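Diaminopimelate decarboxylase (Helicobacter pylori, PDB 2QGH) catalyses the pyridoxal-5'-phosphate-dependent decarboxylation of meso-diaminopimelate to L-lysine, the last step of lysine biosynthesis in bacteria. Local coordinates at residues Asn157-Ala162 against Thr170-Asn175; Leu291-Leu296 against Val307-Gly312; Tyr38-Ile43 against Glu394-Asp399. All coordinates share one frame; numbering follows the deposited sequence.

The three contacts sample both parts of a barrel-plus-sheet decarboxylase. Interaction 1 folds the long loop that follows barrel strand 150-155 and is the one nearest the active site, the side chain of T170 lying about 6 Å from bound pyridoxal-5'-phosphate and from bound lysine. Interactions 2 and 3 belong to the mixed sheet, where strands 289-299 and 35-39 are neighbours; their centres are 21 Å apart and their nearest atoms about 7 Å, without touching. Interaction 1 lies 38 Å from interaction 2 and 35 Å from interaction 3, centre to centre. The L291 and Y38 side chains stay about 13 Å from bound lysine. Interactions 1 and 2 also meet the second subunit.

Interaction 1 (Asn157-Ala162 against Thr170-Asn175); sequences NPNIDA and TGLKEN
K173 and N159 lie alongside each other, pointing the same way, and the amide oxygen of N159 is held against both backbone and side chain of K173. The backbone K173 N donates to N159 OD1 over 2.9 Å, from a position tilted out of the amide plane. From there the K173 side chain wraps the same oxygen: K173 CB stands 3.2 Å from N159 OD1, CG passes alongside it, and K173 CD returns to 3.1 Å from N159 OD1. This curl follows from CG lying between the backbone N and the carbonyl carbon (chi1 79°) and from a further bend at chi2 (-59°); beyond CD, CE and NZ lead away from segment 157-162. Next along, I160 N donates to G171 O (2.7 Å), approaching from above the carbonyl plane. L172 reaches across with one branch, CD1 resting 3.3 Å from D161 N and 3.7 Å from D161 CB. A water bridges the two segments, donating to I160 O, accepting from A162 N and, weakly, from G171 N. A type I turn from L172 to N175 closes the second segment. The whole loop, which also contains the lysine-pocket residue I168, connects strand 150-155 of the (beta/alpha)8 barrel to helix 181-193; I160 packs on helix 213-232, T170 OG1 is hydrogen-bonded to H205 O, and T170 and N175 pack on S351 of the second subunit.

Interaction 2 (Leu291-Leu296 against Val307-Gly312); sequences LITQVL and VIVDAG
V295 and V309 form an antiparallel non-hydrogen-bonded pair, bracketed by L296 N to I308 O (2.8 Å) and D310 N to Q294 O (3.1 Å), while the short strand axes pass 4.8 Å apart with 129° between their directions. The two valines send their side chains to the same face, where V295 CG2 meets V309 CG2 at 4.3 Å and the other branch of V295, CG1, touches V307 CG1. Past V309 the second strand ends, and the carboxylate of D310 takes over part of the pairing. With CG set between its backbone N and carbonyl carbon (chi1 60°), the D310 side chain bends so that its carboxylate reaches the first strand, and OD1 accepts from Q294 N (3.0 Å), met from above the carboxylate plane. D310 and Q294 thus grip each other twice, once through backbone and once through side chain. The two segments belong to the arms of a beta hairpin, strands 289-299 and 306-309, within the mixed sheet that accompanies the barrel. T293 OG1 also lies beside D310 OD1, but its modelled position is too tight to define that bond closely. L296 crosses D310 at about a right angle, its CD1 3.8 Å from D310 CB. Nearer the beginning of the first segment, L291 CD2 packs against the methyl group of A311 at 4.2 Å. The other carboxylate oxygen, D310 OD2, and Q294 NE2 are both hydrogen-bonded to T33 OG1; L296 packs on G111 and I308 on V110, both of the second subunit.

Interaction 3 (Tyr38-Ile43 against Glu394-Asp399); sequences YDFDKI and ELALED
Y38 presents its hydroxyl end to the carboxylate of E394, the two side chains crossing with ring and carboxylate planes 66° apart. Y38 OH donates to E394 OE2 over 2.5 Å, arriving nearly along the C-O axis of that oxygen; E394 OE2 itself lies at the ring edge, near the ring plane. CG of the tyrosine lies anti to the carbonyl carbon (chi1 -58°), which lets the ring run beside the neighbouring strand, its CD1 passing 3.4 Å from L395 O. The glutamate is also held by partners outside the pair: OE1 makes a salt bridge to R406, and OE2 accepts from S380. The backbones themselves pair in parallel, Y38 with A396 and D39 with L397, through Y38 N to L395 O (2.8 Å) and L397 N to Y38 O (2.8 Å). The pairing brings together strands 35-39 and 393-397, distant in sequence, in the mixed sheet; directly afterwards the first strand gives way to helix 40-52, with D39 at its N-cap position and a weak capping bond from D41 N to D39 OD1. F40 N extends the ladder by donating to L397 O. F40 is met over a face, whereas Y38 is met at its edge: the methyl of A396 lies over one face of the F40 ring, in a CH-pi contact 3.7 Å from A396 CB to the F40 ring centroid and 21° off the normal. E398 approaches the same ring obliquely, OE1 coming to 3.4 Å from F40 CD2 while engaged in a salt bridge with R403. F40 also packs on S72, I73 and L76 of helix 71-79.

Interaction 1 (Asn157-Ala162 against Thr170-Asn175)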
loop_
_atom_site.group_PDB
_atom_site.type_symbol
_atom_site.label_atom_id
_atom_site.label_comp_id
_atom_site.label_asym_id
_atom_site.label_seq_id
_atom_site.Cartn_x
_atom_site.Cartn_y
_atom_site.Cartn_z
ATOM N N ASN A 157 -18.809 -4.365 -20.163
ATOM C CA ASN A 157 -18.820 -3.052 -19.552
ATOM C C ASN A 157 -20.125 -2.418 -20.034
ATOM O O ASN A 157 -20.216 -1.949 -21.162
ATOM C CB ASN A 157 -17.599 -2.264 -20.031
ATOM C CG ASN A 157 -17.425 -0.951 -19.303
ATOM O OD1 ASN A 157 -16.305 -0.483 -19.117
ATOM N ND2 ASN A 157 -18.532 -0.342 -18.897
ATOM N N PRO A 158 -21.163 -2.418 -19.184
ATOM C CA PRO A 158 -22.459 -1.841 -19.548
ATOM C C PRO A 158 -22.417 -0.315 -19.595
ATOM O O PRO A 158 -23.452 0.342 -19.722
ATOM C CB PRO A 158 -23.370 -2.351 -18.442
ATOM C CG PRO A 158 -22.471 -2.253 -17.244
ATOM C CD PRO A 158 -21.163 -2.844 -17.771
ATOM N N ASN A 159 -21.212 0.237 -19.496
ATOM C CA ASN A 159 -21.004 1.682 -19.507
ATOM C C ASN A 159 -21.987 2.410 -18.593
ATOM O O ASN A 159 -22.732 3.282 -19.038
ATOM C CB ASN A 159 -21.111 2.231 -20.934
ATOM C CG ASN A 159 -20.688 3.692 -21.029
ATOM O OD1 ASN A 159 -19.815 4.149 -20.282
ATOM N ND2 ASN A 159 -21.290 4.427 -21.962
ATOM N N ILE A 160 -21.985 2.038 -17.316
ATOM C CA ILE A 160 -22.866 2.657 -16.334
ATOM C C ILE A 160 -22.069 3.126 -15.112
ATOM O O ILE A 160 -21.229 2.399 -14.579
ATOM C CB ILE A 160 -23.973 1.678 -15.872
ATOM C CG1 ILE A 160 -24.816 1.232 -17.070
ATOM C CG2 ILE A 160 -24.867 2.357 -14.839
ATOM C CD1 ILE A 160 -25.846 0.179 -16.732
ATOM N N ASP A 161 -22.339 4.356 -14.684
ATOM C CA ASP A 161 -21.671 4.960 -13.533
ATOM C C ASP A 161 -22.236 4.359 -12.239
ATOM O O ASP A 161 -23.415 4.521 -11.934
ATOM C CB ASP A 161 -21.903 6.475 -13.564
ATOM C CG ASP A 161 -21.183 7.208 -12.451
ATOM O OD1 ASP A 161 -20.201 7.922 -12.747
ATOM O OD2 ASP A 161 -21.603 7.070 -11.284
ATOM N N ALA A 162 -21.390 3.669 -11.480
ATOM C CA ALA A 162 -21.825 3.036 -10.235
ATOM C C ALA A 162 -22.063 4.032 -9.095
ATOM O O ALA A 162 -22.611 3.674 -8.047
ATOM C CB ALA A 162 -20.806 1.989 -9.808
ATOM N N THR A 170 -15.885 0.784 -11.459
ATOM C CA THR A 170 -15.367 0.063 -12.614
ATOM C C THR A 170 -16.338 -0.199 -13.767
ATOM O O THR A 170 -15.976 -0.871 -14.737
ATOM C CB THR A 170 -14.776 -1.300 -12.146
ATOM O OG1 THR A 170 -15.807 -2.090 -11.543
ATOM C CG2 THR A 170 -13.686 -1.083 -11.108
ATOM N N GLY A 171 -17.553 0.338 -13.676
ATOM C CA GLY A 171 -18.547 0.101 -14.717
ATOM C C GLY A 171 -18.680 1.101 -15.854
ATOM O O GLY A 171 -19.558 0.963 -16.705
ATOM N N LEU A 172 -17.815 2.104 -15.884
ATOM C CA LEU A 172 -17.873 3.107 -16.930
ATOM C C LEU A 172 -16.985 2.658 -18.085
ATOM O O LEU A 172 -16.068 1.862 -17.892
ATOM C CB LEU A 172 -17.405 4.453 -16.369
ATOM C CG LEU A 172 -18.282 5.668 -16.673
ATOM C CD1 LEU A 172 -19.739 5.358 -16.363
ATOM C CD2 LEU A 172 -17.798 6.851 -15.855
ATOM N N LYS A 173 -17.260 3.158 -19.285
ATOM C CA LYS A 173 -16.475 2.782 -20.458
ATOM C C LYS A 173 -15.035 3.269 -20.298
ATOM O O LYS A 173 -14.109 2.767 -20.937
ATOM C CB LYS A 173 -17.091 3.391 -21.725
ATOM C CG LYS A 173 -16.776 4.878 -21.945
ATOM C CD LYS A 173 -17.254 5.758 -20.795
ATOM C CE LYS A 173 -16.818 7.211 -20.978
ATOM N NZ LYS A 173 -15.338 7.368 -20.947
ATOM N N GLU A 174 -14.870 4.261 -19.435
ATOM C CA GLU A 174 -13.581 4.874 -19.147
ATOM C C GLU A 174 -12.606 3.861 -18.526
ATOM O O GLU A 174 -11.394 3.947 -18.721
ATOM C CB GLU A 174 -13.820 6.036 -18.178
ATOM C CG GLU A 174 -12.667 6.993 -17.970
ATOM C CD GLU A 174 -12.926 7.933 -16.802
ATOM O OE1 GLU A 174 -14.113 8.261 -16.560
ATOM O OE2 GLU A 174 -11.950 8.346 -16.132
ATOM N N ASN A 175 -13.157 2.904 -17.786
ATOM C CA ASN A 175 -12.373 1.877 -17.095
ATOM C C ASN A 175 -11.832 0.746 -17.983
ATOM O O ASN A 175 -12.306 0.528 -19.096
ATOM C CB ASN A 175 -13.225 1.291 -15.969
ATOM C CG ASN A 175 -13.795 2.362 -15.065
ATOM O OD1 ASN A 175 -15.008 2.426 -14.839
ATOM N ND2 ASN A 175 -12.919 3.217 -14.540
HETATM O O HOH W 1 -19.081 2.643 -12.933
#

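Interaction 2 (Leu291-Leu296 against Val307-Gly312)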
loop_
_atom_site.group_PDB
_atom_site.type_symbol
_atom_site.label_atom_id
_atom_site.label_comp_id
_atom_site.label_asym_id
_atom_site.label_seq_id
_atom_site.Cartn_x
_atom_site.Cartn_y
_atom_site.Cartn_z
ATOM N N LEU A 291 -9.405 -3.165 13.867
ATOM C CA LEU A 291 -8.000 -2.887 14.107
ATOM C C LEU A 291 -7.798 -2.315 15.515
ATOM O O LEU A 291 -8.066 -1.137 15.774
ATOM C CB LEU A 291 -7.477 -1.913 13.046
ATOM C CG LEU A 291 -6.005 -1.501 13.067
ATOM C CD1 LEU A 291 -5.105 -2.702 13.333
ATOM C CD2 LEU A 291 -5.668 -0.852 11.736
ATOM N N ILE A 292 -7.337 -3.176 16.416
ATOM C CA ILE A 292 -7.087 -2.796 17.797
ATOM C C ILE A 292 -5.666 -2.258 17.876
ATOM O O ILE A 292 -4.701 -2.955 17.551
ATOM C CB ILE A 292 -7.218 -4.014 18.752
ATOM C CG1 ILE A 292 -8.504 -4.796 18.445
ATOM C CG2 ILE A 292 -7.200 -3.541 20.201
ATOM C CD1 ILE A 292 -9.762 -3.965 18.479
ATOM N N THR A 293 -5.552 -1.017 18.325
ATOM C CA THR A 293 -4.275 -0.344 18.428
ATOM C C THR A 293 -4.205 0.416 19.752
ATOM O O THR A 293 -5.217 0.922 20.251
ATOM C CB THR A 293 -4.113 0.632 17.263
ATOM O OG1 THR A 293 -2.902 1.372 17.413
ATOM C CG2 THR A 293 -5.288 1.579 17.215
ATOM N N GLN A 294 -3.000 0.499 20.307
ATOM C CA GLN A 294 -2.775 1.172 21.583
ATOM C C GLN A 294 -2.310 2.612 21.415
ATOM O O GLN A 294 -1.663 2.952 20.429
ATOM C CB GLN A 294 -1.737 0.381 22.389
ATOM C CG GLN A 294 -1.218 1.089 23.618
ATOM C CD GLN A 294 -0.219 0.252 24.391
ATOM O OE1 GLN A 294 0.398 0.730 25.339
ATOM N NE2 GLN A 294 -0.059 -1.005 23.995
ATOM N N VAL A 295 -2.644 3.457 22.385
ATOM C CA VAL A 295 -2.242 4.861 22.341
ATOM C C VAL A 295 -0.815 5.000 22.864
ATOM O O VAL A 295 -0.495 4.489 23.928
ATOM C CB VAL A 295 -3.154 5.735 23.221
ATOM C CG1 VAL A 295 -2.687 7.191 23.175
ATOM C CG2 VAL A 295 -4.589 5.615 22.757
ATOM N N LEU A 296 0.041 5.692 22.120
ATOM C CA LEU A 296 1.420 5.877 22.561
ATOM C C LEU A 296 1.620 7.240 23.209
ATOM O O LEU A 296 2.152 7.332 24.315
ATOM C CB LEU A 296 2.382 5.711 21.384
ATOM C CG LEU A 296 2.321 4.345 20.692
ATOM C CD1 LEU A 296 3.259 4.342 19.496
ATOM C CD2 LEU A 296 2.687 3.234 21.686
ATOM N N VAL A 307 -3.602 12.421 18.498
ATOM C CA VAL A 307 -3.609 11.174 19.247
ATOM C C VAL A 307 -2.788 10.160 18.449
ATOM O O VAL A 307 -3.269 9.589 17.468
ATOM C CB VAL A 307 -5.046 10.651 19.446
ATOM C CG1 VAL A 307 -5.015 9.218 19.992
ATOM C CG2 VAL A 307 -5.802 11.576 20.406
ATOM N N ILE A 308 -1.546 9.951 18.880
ATOM C CA ILE A 308 -0.619 9.035 18.225
ATOM C C ILE A 308 -0.831 7.602 18.676
ATOM O O ILE A 308 -0.672 7.265 19.853
ATOM C CB ILE A 308 0.843 9.466 18.494
ATOM C CG1 ILE A 308 1.061 10.873 17.938
ATOM C CG2 ILE A 308 1.812 8.512 17.839
ATOM C CD1 ILE A 308 2.181 11.634 18.620
ATOM N N VAL A 309 -1.175 6.762 17.707
ATOM C CA VAL A 309 -1.462 5.359 17.934
ATOM C C VAL A 309 -0.381 4.475 17.289
ATOM O O VAL A 309 0.341 4.934 16.404
ATOM C CB VAL A 309 -2.882 5.092 17.393
ATOM C CG1 VAL A 309 -2.910 3.884 16.478
ATOM C CG2 VAL A 309 -3.848 4.963 18.559
ATOM N N ASP A 310 -0.253 3.217 17.720
ATOM C CA ASP A 310 0.800 2.365 17.169
ATOM C C ASP A 310 0.545 1.640 15.845
ATOM O O ASP A 310 1.413 0.914 15.379
ATOM C CB ASP A 310 1.315 1.357 18.225
ATOM C CG ASP A 310 0.232 0.412 18.753
ATOM O OD1 ASP A 310 -0.863 0.330 18.162
ATOM O OD2 ASP A 310 0.492 -0.270 19.770
ATOM N N ALA A 311 -0.629 1.829 15.245
ATOM C CA ALA A 311 -0.946 1.225 13.945
ATOM C C ALA A 311 -0.752 2.353 12.929
ATOM O O ALA A 311 -0.880 3.522 13.278
ATOM C CB ALA A 311 -2.391 0.726 13.909
ATOM N N GLY A 312 -0.436 2.018 11.684
ATOM C CA GLY A 312 -0.226 3.061 10.702
ATOM C C GLY A 312 -0.796 2.751 9.335
ATOM O O GLY A 312 -1.385 1.692 9.114
#

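Interaction 3 (Tyr38-Ile43 against Glu394-Asp399)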
loop_
_atom_site.group_PDB
_atom_site.type_symbol
_atom_site.label_atom_id
_atom_site.label_comp_id
_atom_site.label_asym_id
_atom_site.label_seq_id
_atom_site.Cartn_x
_atom_site.Cartn_y
_atom_site.Cartn_z
ATOM N N TYR A 38 -11.025 -10.534 14.373
ATOM C CA TYR A 38 -12.215 -10.868 13.593
ATOM C C TYR A 38 -13.281 -11.654 14.343
ATOM O O TYR A 38 -12.995 -12.708 14.916
ATOM C CB TYR A 38 -11.834 -11.681 12.352
ATOM C CG TYR A 38 -10.849 -11.003 11.430
ATOM C CD1 TYR A 38 -9.475 -11.068 11.667
ATOM C CD2 TYR A 38 -11.296 -10.273 10.329
ATOM C CE1 TYR A 38 -8.575 -10.420 10.826
ATOM C CE2 TYR A 38 -10.410 -9.621 9.493
ATOM C CZ TYR A 38 -9.052 -9.695 9.742
ATOM O OH TYR A 38 -8.187 -9.028 8.906
ATOM N N ASP A 39 -14.508 -11.138 14.327
ATOM C CA ASP A 39 -15.641 -11.823 14.950
ATOM C C ASP A 39 -16.146 -12.710 13.820
ATOM O O ASP A 39 -16.847 -12.244 12.928
ATOM C CB ASP A 39 -16.744 -10.838 15.338
ATOM C CG ASP A 39 -17.851 -11.496 16.151
ATOM O OD1 ASP A 39 -18.120 -12.704 15.949
ATOM O OD2 ASP A 39 -18.461 -10.802 16.989
ATOM N N PHE A 40 -15.779 -13.982 13.856
ATOM C CA PHE A 40 -16.161 -14.904 12.805
ATOM C C PHE A 40 -17.666 -15.109 12.596
ATOM O O PHE A 40 -18.106 -15.356 11.464
ATOM C CB PHE A 40 -15.438 -16.237 13.025
ATOM C CG PHE A 40 -14.096 -16.327 12.320
ATOM C CD1 PHE A 40 -13.384 -15.179 11.984
ATOM C CD2 PHE A 40 -13.535 -17.566 12.013
ATOM C CE1 PHE A 40 -12.136 -15.260 11.357
ATOM C CE2 PHE A 40 -12.282 -17.655 11.384
ATOM C CZ PHE A 40 -11.589 -16.496 11.060
ATOM N N ASP A 41 -18.457 -14.997 13.664
ATOM C CA ASP A 41 -19.905 -15.165 13.546
ATOM C C ASP A 41 -20.484 -14.198 12.531
ATOM O O ASP A 41 -21.373 -14.551 11.750
ATOM C CB ASP A 41 -20.610 -14.927 14.887
ATOM C CG ASP A 41 -20.491 -16.105 15.829
ATOM O OD1 ASP A 41 -20.329 -17.247 15.344
ATOM O OD2 ASP A 41 -20.580 -15.885 17.056
ATOM N N LYS A 42 -19.995 -12.966 12.555
ATOM C CA LYS A 42 -20.477 -11.963 11.630
ATOM C C LYS A 42 -20.167 -12.344 10.187
ATOM O O LYS A 42 -20.897 -11.969 9.271
ATOM C CB LYS A 42 -19.864 -10.609 11.972
ATOM C CG LYS A 42 -20.283 -10.097 13.340
ATOM C CD LYS A 42 -19.689 -8.732 13.606
ATOM C CE LYS A 42 -20.038 -8.240 14.987
ATOM N NZ LYS A 42 -19.536 -6.850 15.181
ATOM N N ILE A 43 -19.086 -13.095 9.988
ATOM C CA ILE A 43 -18.695 -13.529 8.649
ATOM C C ILE A 43 -19.634 -14.642 8.194
ATOM O O ILE A 43 -20.067 -14.674 7.043
ATOM C CB ILE A 43 -17.245 -14.059 8.626
ATOM C CG1 ILE A 43 -16.273 -12.935 8.983
ATOM C CG2 ILE A 43 -16.921 -14.621 7.257
ATOM C CD1 ILE A 43 -14.824 -13.362 9.070
ATOM N N GLU A 394 -3.011 -11.461 13.436
ATOM C CA GLU A 394 -4.435 -11.492 13.169
ATOM C C GLU A 394 -5.078 -12.549 14.050
ATOM O O GLU A 394 -4.672 -13.705 14.033
ATOM C CB GLU A 394 -4.700 -11.775 11.683
ATOM C CG GLU A 394 -4.496 -10.559 10.792
ATOM C CD GLU A 394 -4.940 -10.788 9.351
ATOM O OE1 GLU A 394 -4.292 -11.577 8.632
ATOM O OE2 GLU A 394 -5.943 -10.177 8.934
ATOM N N LEU A 395 -6.075 -12.127 14.827
ATOM C CA LEU A 395 -6.784 -13.012 15.747
ATOM C C LEU A 395 -8.244 -13.198 15.365
ATOM O O LEU A 395 -8.867 -12.298 14.806
ATOM C CB LEU A 395 -6.718 -12.442 17.168
ATOM C CG LEU A 395 -5.330 -12.353 17.799
ATOM C CD1 LEU A 395 -5.378 -11.500 19.062
ATOM C CD2 LEU A 395 -4.839 -13.758 18.098
ATOM N N ALA A 396 -8.791 -14.363 15.689
ATOM C CA ALA A 396 -10.188 -14.643 15.385
ATOM C C ALA A 396 -10.944 -15.058 16.636
ATOM O O ALA A 396 -10.373 -15.635 17.560
ATOM C CB ALA A 396 -10.296 -15.741 14.324
ATOM N N LEU A 397 -12.233 -14.748 16.661
ATOM C CA LEU A 397 -13.089 -15.103 17.784
ATOM C C LEU A 397 -14.118 -16.091 17.244
ATOM O O LEU A 397 -14.806 -15.791 16.266
ATOM C CB LEU A 397 -13.799 -13.854 18.311
ATOM C CG LEU A 397 -14.380 -13.822 19.731
ATOM C CD1 LEU A 397 -15.163 -12.528 19.892
ATOM C CD2 LEU A 397 -15.280 -15.006 19.983
ATOM N N GLU A 398 -14.213 -17.268 17.861
ATOM C CA GLU A 398 -15.174 -18.280 17.429
ATOM C C GLU A 398 -16.084 -18.764 18.566
ATOM O O GLU A 398 -16.773 -19.779 18.435
ATOM C CB GLU A 398 -14.447 -19.475 16.818
ATOM C CG GLU A 398 -13.409 -19.098 15.782
ATOM C CD GLU A 398 -13.335 -20.095 14.645
ATOM O OE1 GLU A 398 -12.295 -20.133 13.949
ATOM O OE2 GLU A 398 -14.323 -20.832 14.440
ATOM N N ASP A 399 -16.081 -18.025 19.673
ATOM C CA ASP A 399 -16.906 -18.356 20.831
ATOM C C ASP A 399 -16.781 -19.830 21.188
ATOM O O ASP A 399 -16.986 -20.209 22.341
ATOM C CB ASP A 399 -18.375 -17.999 20.550
ATOM C CG ASP A 399 -19.324 -18.443 21.668
ATOM O OD1 ASP A 399 -19.533 -19.665 21.829
ATOM O OD2 ASP A 399 -19.867 -17.569 22.384
#